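Local structure of leucine-rich repeat protein TpLRR (Treponema pallidum, 6MLX) at residues 87-101 against 110-124. The protein is of unknown function but folds as a secreted, probably periplasmic leucine-rich repeat protein, an architecture that in many relatives serves to bind other proteins. Residues are numbered along the deposited sequence; the frame is centred on the assembly and turned at random.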
# COMPACT_ATOMS: atom_id res chain seq x y z
N LEU A 87 -6.19 4.97 -7.04
CA LEU A 87 -6.59 5.32 -5.69
C LEU A 87 -7.22 6.71 -5.69
O LEU A 87 -6.80 7.59 -6.45
CB LEU A 87 -5.40 5.29 -4.74
CG LEU A 87 -4.73 3.91 -4.62
CD1 LEU A 87 -3.56 3.94 -3.66
CD2 LEU A 87 -5.75 2.86 -4.19
N PRO A 88 -8.20 6.93 -4.84
CA PRO A 88 -8.84 8.25 -4.79
C PRO A 88 -7.95 9.29 -4.13
O PRO A 88 -7.11 8.97 -3.29
CB PRO A 88 -10.09 7.98 -3.95
CG PRO A 88 -9.68 6.88 -3.01
CD PRO A 88 -8.74 6.00 -3.83
N ASP A 89 -8.17 10.56 -4.48
CA ASP A 89 -7.53 11.58 -3.66
C ASP A 89 -8.12 11.67 -2.26
O ASP A 89 -7.50 12.26 -1.38
CB ASP A 89 -7.57 12.96 -4.33
CG ASP A 89 -6.91 14.04 -3.46
OD1 ASP A 89 -5.86 13.75 -2.83
OD2 ASP A 89 -7.46 15.16 -3.34
N GLY A 90 -9.27 11.06 -1.98
CA GLY A 90 -9.69 11.08 -0.58
C GLY A 90 -8.95 10.12 0.34
O GLY A 90 -9.10 10.24 1.56
N LEU A 91 -8.16 9.18 -0.19
CA LEU A 91 -7.63 8.10 0.65
C LEU A 91 -6.70 8.64 1.74
O LEU A 91 -5.78 9.42 1.47
CB LEU A 91 -6.91 7.06 -0.21
CG LEU A 91 -6.33 5.87 0.58
CD1 LEU A 91 -7.42 5.02 1.22
CD2 LEU A 91 -5.44 5.01 -0.31
N ARG A 92 -6.95 8.22 2.99
CA ARG A 92 -6.15 8.62 4.14
C ARG A 92 -5.33 7.50 4.75
O ARG A 92 -4.25 7.77 5.28
CB ARG A 92 -7.04 9.18 5.26
CG ARG A 92 -8.22 10.01 4.79
CD ARG A 92 -7.87 11.49 4.80
NE ARG A 92 -7.71 11.90 6.18
CZ ARG A 92 -6.90 12.87 6.55
NH1 ARG A 92 -6.20 13.53 5.62
NH2 ARG A 92 -6.79 13.20 7.84
N GLU A 93 -5.81 6.26 4.71
CA GLU A 93 -5.18 5.16 5.44
C GLU A 93 -5.35 3.86 4.68
O GLU A 93 -6.41 3.57 4.13
CB GLU A 93 -5.76 5.01 6.85
CG GLU A 93 -5.13 3.86 7.67
CD GLU A 93 -5.57 3.88 9.13
OE1 GLU A 93 -6.42 4.71 9.47
OE2 GLU A 93 -5.06 3.08 9.95
N ILE A 94 -4.28 3.06 4.66
CA ILE A 94 -4.29 1.70 4.13
C ILE A 94 -3.84 0.80 5.27
O ILE A 94 -2.69 0.91 5.73
CB ILE A 94 -3.37 1.56 2.91
CG1 ILE A 94 -3.77 2.54 1.81
CG2 ILE A 94 -3.41 0.14 2.38
CD1 ILE A 94 -2.85 2.53 0.62
N ARG A 95 -4.73 -0.08 5.72
CA ARG A 95 -4.46 -0.90 6.89
C ARG A 95 -3.64 -2.14 6.53
O ARG A 95 -3.35 -2.41 5.36
CB ARG A 95 -5.78 -1.27 7.59
CG ARG A 95 -6.43 -0.05 8.20
CD ARG A 95 -7.53 -0.37 9.19
NE ARG A 95 -7.76 0.81 10.01
CZ ARG A 95 -8.90 1.08 10.64
NH1 ARG A 95 -9.93 0.26 10.52
NH2 ARG A 95 -9.01 2.20 11.36
N HIS A 96 -3.25 -2.88 7.55
CA HIS A 96 -2.18 -3.86 7.38
C HIS A 96 -2.58 -4.97 6.40
O HIS A 96 -3.75 -5.35 6.28
CB HIS A 96 -1.75 -4.41 8.74
CG HIS A 96 -2.80 -5.20 9.46
ND1 HIS A 96 -2.93 -6.57 9.31
CD2 HIS A 96 -3.73 -4.83 10.37
CE1 HIS A 96 -3.92 -7.00 10.07
NE2 HIS A 96 -4.42 -5.97 10.74
N HIS A 97 -1.59 -5.44 5.65
CA HIS A 97 -1.71 -6.52 4.67
C HIS A 97 -2.66 -6.20 3.53
O HIS A 97 -3.05 -7.11 2.80
CB HIS A 97 -2.14 -7.85 5.34
CG HIS A 97 -1.14 -8.40 6.30
ND1 HIS A 97 -1.11 -8.03 7.63
CD2 HIS A 97 -0.13 -9.29 6.14
CE1 HIS A 97 -0.12 -8.66 8.24
NE2 HIS A 97 0.49 -9.44 7.35
N ALA A 98 -3.05 -4.94 3.36
CA ALA A 98 -4.14 -4.63 2.43
C ALA A 98 -3.86 -5.13 1.02
O ALA A 98 -4.80 -5.50 0.31
CB ALA A 98 -4.40 -3.13 2.39
N PHE A 99 -2.59 -5.17 0.60
CA PHE A 99 -2.23 -5.66 -0.73
C PHE A 99 -1.25 -6.82 -0.64
O PHE A 99 -0.44 -7.04 -1.55
CB PHE A 99 -1.66 -4.54 -1.60
CG PHE A 99 -2.66 -3.46 -1.88
CD1 PHE A 99 -3.60 -3.62 -2.89
CD2 PHE A 99 -2.67 -2.29 -1.13
CE1 PHE A 99 -4.53 -2.64 -3.16
CE2 PHE A 99 -3.60 -1.29 -1.39
CZ PHE A 99 -4.54 -1.47 -2.42
N HIS A 100 -1.32 -7.57 0.45
CA HIS A 100 -0.48 -8.74 0.62
C HIS A 100 -0.66 -9.70 -0.55
O HIS A 100 -1.79 -9.98 -0.97
CB HIS A 100 -0.81 -9.40 1.97
CG HIS A 100 -0.13 -10.71 2.20
ND1 HIS A 100 1.22 -10.82 2.50
CD2 HIS A 100 -0.61 -11.97 2.18
CE1 HIS A 100 1.53 -12.10 2.64
NE2 HIS A 100 0.44 -12.82 2.46
N LYS A 101 0.46 -10.15 -1.12
CA LYS A 101 0.48 -11.12 -2.22
C LYS A 101 -0.23 -10.61 -3.48
O LYS A 101 -0.78 -11.41 -4.25
CB LYS A 101 -0.13 -12.47 -1.82
CG LYS A 101 0.72 -13.31 -0.89
CD LYS A 101 -0.02 -14.59 -0.53
CE LYS A 101 0.82 -15.81 -0.87
NZ LYS A 101 1.95 -15.89 0.11
N PHE A 110 0.27 6.99 -5.16
CA PHE A 110 -0.38 7.32 -3.90
C PHE A 110 -0.92 8.75 -3.93
O PHE A 110 -0.23 9.66 -4.39
CB PHE A 110 0.57 7.18 -2.73
CG PHE A 110 0.94 5.78 -2.42
CD1 PHE A 110 -0.03 4.85 -2.09
CD2 PHE A 110 2.26 5.38 -2.44
CE1 PHE A 110 0.31 3.55 -1.79
CE2 PHE A 110 2.62 4.09 -2.12
CZ PHE A 110 1.65 3.17 -1.80
N PRO A 111 -2.12 8.96 -3.41
CA PRO A 111 -2.71 10.30 -3.42
C PRO A 111 -2.06 11.23 -2.42
O PRO A 111 -1.51 10.81 -1.39
CB PRO A 111 -4.18 10.06 -3.05
CG PRO A 111 -4.14 8.80 -2.26
CD PRO A 111 -3.06 7.95 -2.88
N ARG A 112 -2.17 12.53 -2.71
CA ARG A 112 -1.62 13.54 -1.82
C ARG A 112 -2.27 13.54 -0.44
O ARG A 112 -1.75 14.18 0.47
CB ARG A 112 -1.75 14.92 -2.49
CG ARG A 112 -1.07 16.07 -1.72
CD ARG A 112 -0.36 17.01 -2.67
NE ARG A 112 0.02 18.29 -2.07
CZ ARG A 112 0.02 19.42 -2.77
NH1 ARG A 112 0.38 20.57 -2.21
NH2 ARG A 112 -0.37 19.40 -4.05
N SER A 113 -3.36 12.79 -0.24
CA SER A 113 -4.03 12.73 1.04
C SER A 113 -3.56 11.59 1.95
O SER A 113 -3.95 11.56 3.12
CB SER A 113 -5.53 12.61 0.83
OG SER A 113 -5.81 11.53 -0.06
N LEU A 114 -2.77 10.65 1.44
CA LEU A 114 -2.45 9.44 2.20
C LEU A 114 -1.63 9.77 3.45
O LEU A 114 -0.55 10.36 3.36
CB LEU A 114 -1.71 8.45 1.31
CG LEU A 114 -1.44 7.06 1.91
CD1 LEU A 114 -2.75 6.32 2.18
CD2 LEU A 114 -0.50 6.24 1.02
N GLN A 115 -2.13 9.36 4.62
CA GLN A 115 -1.49 9.60 5.91
C GLN A 115 -0.74 8.39 6.46
O GLN A 115 0.37 8.54 6.99
CB GLN A 115 -2.53 10.03 6.96
CG GLN A 115 -3.43 11.21 6.59
CD GLN A 115 -2.69 12.53 6.63
OE1 GLN A 115 -2.16 12.93 7.68
NE2 GLN A 115 -2.63 13.20 5.49
N VAL A 116 -1.34 7.20 6.35
CA VAL A 116 -0.95 6.03 7.14
C VAL A 116 -0.87 4.81 6.22
O VAL A 116 -1.83 4.52 5.49
CB VAL A 116 -1.94 5.76 8.29
CG1 VAL A 116 -1.58 4.47 9.06
CG2 VAL A 116 -2.01 6.96 9.24
N ILE A 117 0.25 4.10 6.28
CA ILE A 117 0.43 2.80 5.65
C ILE A 117 0.74 1.80 6.76
O ILE A 117 1.74 1.94 7.47
CB ILE A 117 1.54 2.82 4.59
CG1 ILE A 117 1.19 3.84 3.49
CG2 ILE A 117 1.75 1.43 4.02
CD1 ILE A 117 2.27 4.03 2.42
N GLY A 118 -0.13 0.80 6.93
CA GLY A 118 0.02 -0.16 8.01
C GLY A 118 1.14 -1.16 7.75
O GLY A 118 1.85 -1.11 6.74
N GLN A 119 1.30 -2.09 8.70
CA GLN A 119 2.31 -3.14 8.56
C GLN A 119 2.03 -4.02 7.35
O GLN A 119 0.87 -4.32 7.04
CB GLN A 119 2.36 -4.02 9.82
CG GLN A 119 2.70 -3.30 11.10
CD GLN A 119 2.82 -4.23 12.30
OE1 GLN A 119 3.56 -3.94 13.24
NE2 GLN A 119 2.08 -5.34 12.28
N ASP A 120 3.10 -4.45 6.68
CA ASP A 120 3.05 -5.51 5.65
C ASP A 120 2.06 -5.21 4.53
O ASP A 120 1.53 -6.13 3.89
CB ASP A 120 2.73 -6.87 6.28
CG ASP A 120 3.80 -7.31 7.28
OD1 ASP A 120 4.86 -7.79 6.85
OD2 ASP A 120 3.60 -7.15 8.50
N VAL A 121 1.82 -3.93 4.23
CA VAL A 121 0.74 -3.59 3.30
C VAL A 121 1.06 -4.11 1.91
O VAL A 121 0.18 -4.64 1.22
CB VAL A 121 0.48 -2.07 3.29
CG1 VAL A 121 -0.26 -1.67 2.01
CG2 VAL A 121 -0.35 -1.67 4.52
N PHE A 122 2.31 -3.97 1.47
CA PHE A 122 2.71 -4.47 0.16
C PHE A 122 3.62 -5.68 0.29
O PHE A 122 4.44 -5.95 -0.60
CB PHE A 122 3.37 -3.35 -0.65
CG PHE A 122 2.44 -2.18 -0.88
CD1 PHE A 122 1.44 -2.26 -1.83
CD2 PHE A 122 2.54 -1.04 -0.09
CE1 PHE A 122 0.56 -1.20 -2.03
CE2 PHE A 122 1.67 0.02 -0.28
CZ PHE A 122 0.67 -0.06 -1.24
N SER A 123 3.48 -6.42 1.39
CA SER A 123 4.20 -7.67 1.58
C SER A 123 3.98 -8.60 0.40
O SER A 123 2.85 -8.82 -0.04
CB SER A 123 3.74 -8.34 2.88
OG SER A 123 4.44 -9.56 3.10
N SER A 124 5.08 -9.12 -0.15
CA SER A 124 5.04 -10.06 -1.29
C SER A 124 4.39 -9.47 -2.53
O SER A 124 3.83 -10.20 -3.36
CB SER A 124 4.34 -11.38 -0.91
OG SER A 124 5.15 -12.13 -0.02
O HOH W 1 -3.57 13.17 -5.34
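Arg92 O is gripped by two consecutive amides: Gln115 N at 2.7 Å, tilted out of the carbonyl plane, and Val116 N at 3.2 Å, lying in it. This forked acceptor opens a short parallel pairing in which Ile94 N gives a nearly straight bond to Val116 O (165° at the hydrogen) and Gly118 N bonds to Ile94 O at 2.8 Å. Beyond the strands the same offset persists through the turns, where His97, Phe99 and Lys101 donate their backbone N-H to the carbonyls of Gln119, Val121 and Ser123. The matching register is as expected of adjacent solenoid coils, in keeping with this family's BspA-type leucine-rich repeats.

On the inner face Ile94 sends its branches to different partners: CG2 meets Val121 CG1 at 3.7 Å, while CG1 rests on Leu114 CD1 and CD1 reaches the Phe110 ring. With CG anti to the carbonyl carbon in both Phe99 and Phe122, the rings project alike, planes 2° apart, yet the 5.4 Å centroid separation shows them slid so far that they barely overlap. On the outer face Glu93 CG lies alongside Val116 CB. The Arg92 guanidinium stacks on the Gln115 amide, planes 23° apart and side chains alongside, with Gln115 CG over one face toward the rim. Gln115 NE2 donates a hydrogen bond to Ser113 O in its own amide plane, though well above the Ser113 carbonyl plane. Asp120 CB makes a CH-pi contact over one face of the His97 ring, 3.8 Å from its centroid, whereas the carboxylate forms a salt bridge with Arg146.

Strand 93-94 is flanked by strand 70-71 and strand 116-117, the latter continuing the parallel run to strand 139-140; Phe99 likewise meets Phe76, so that Phe76, Phe99 and Phe122 form a row of three near-parallel rings.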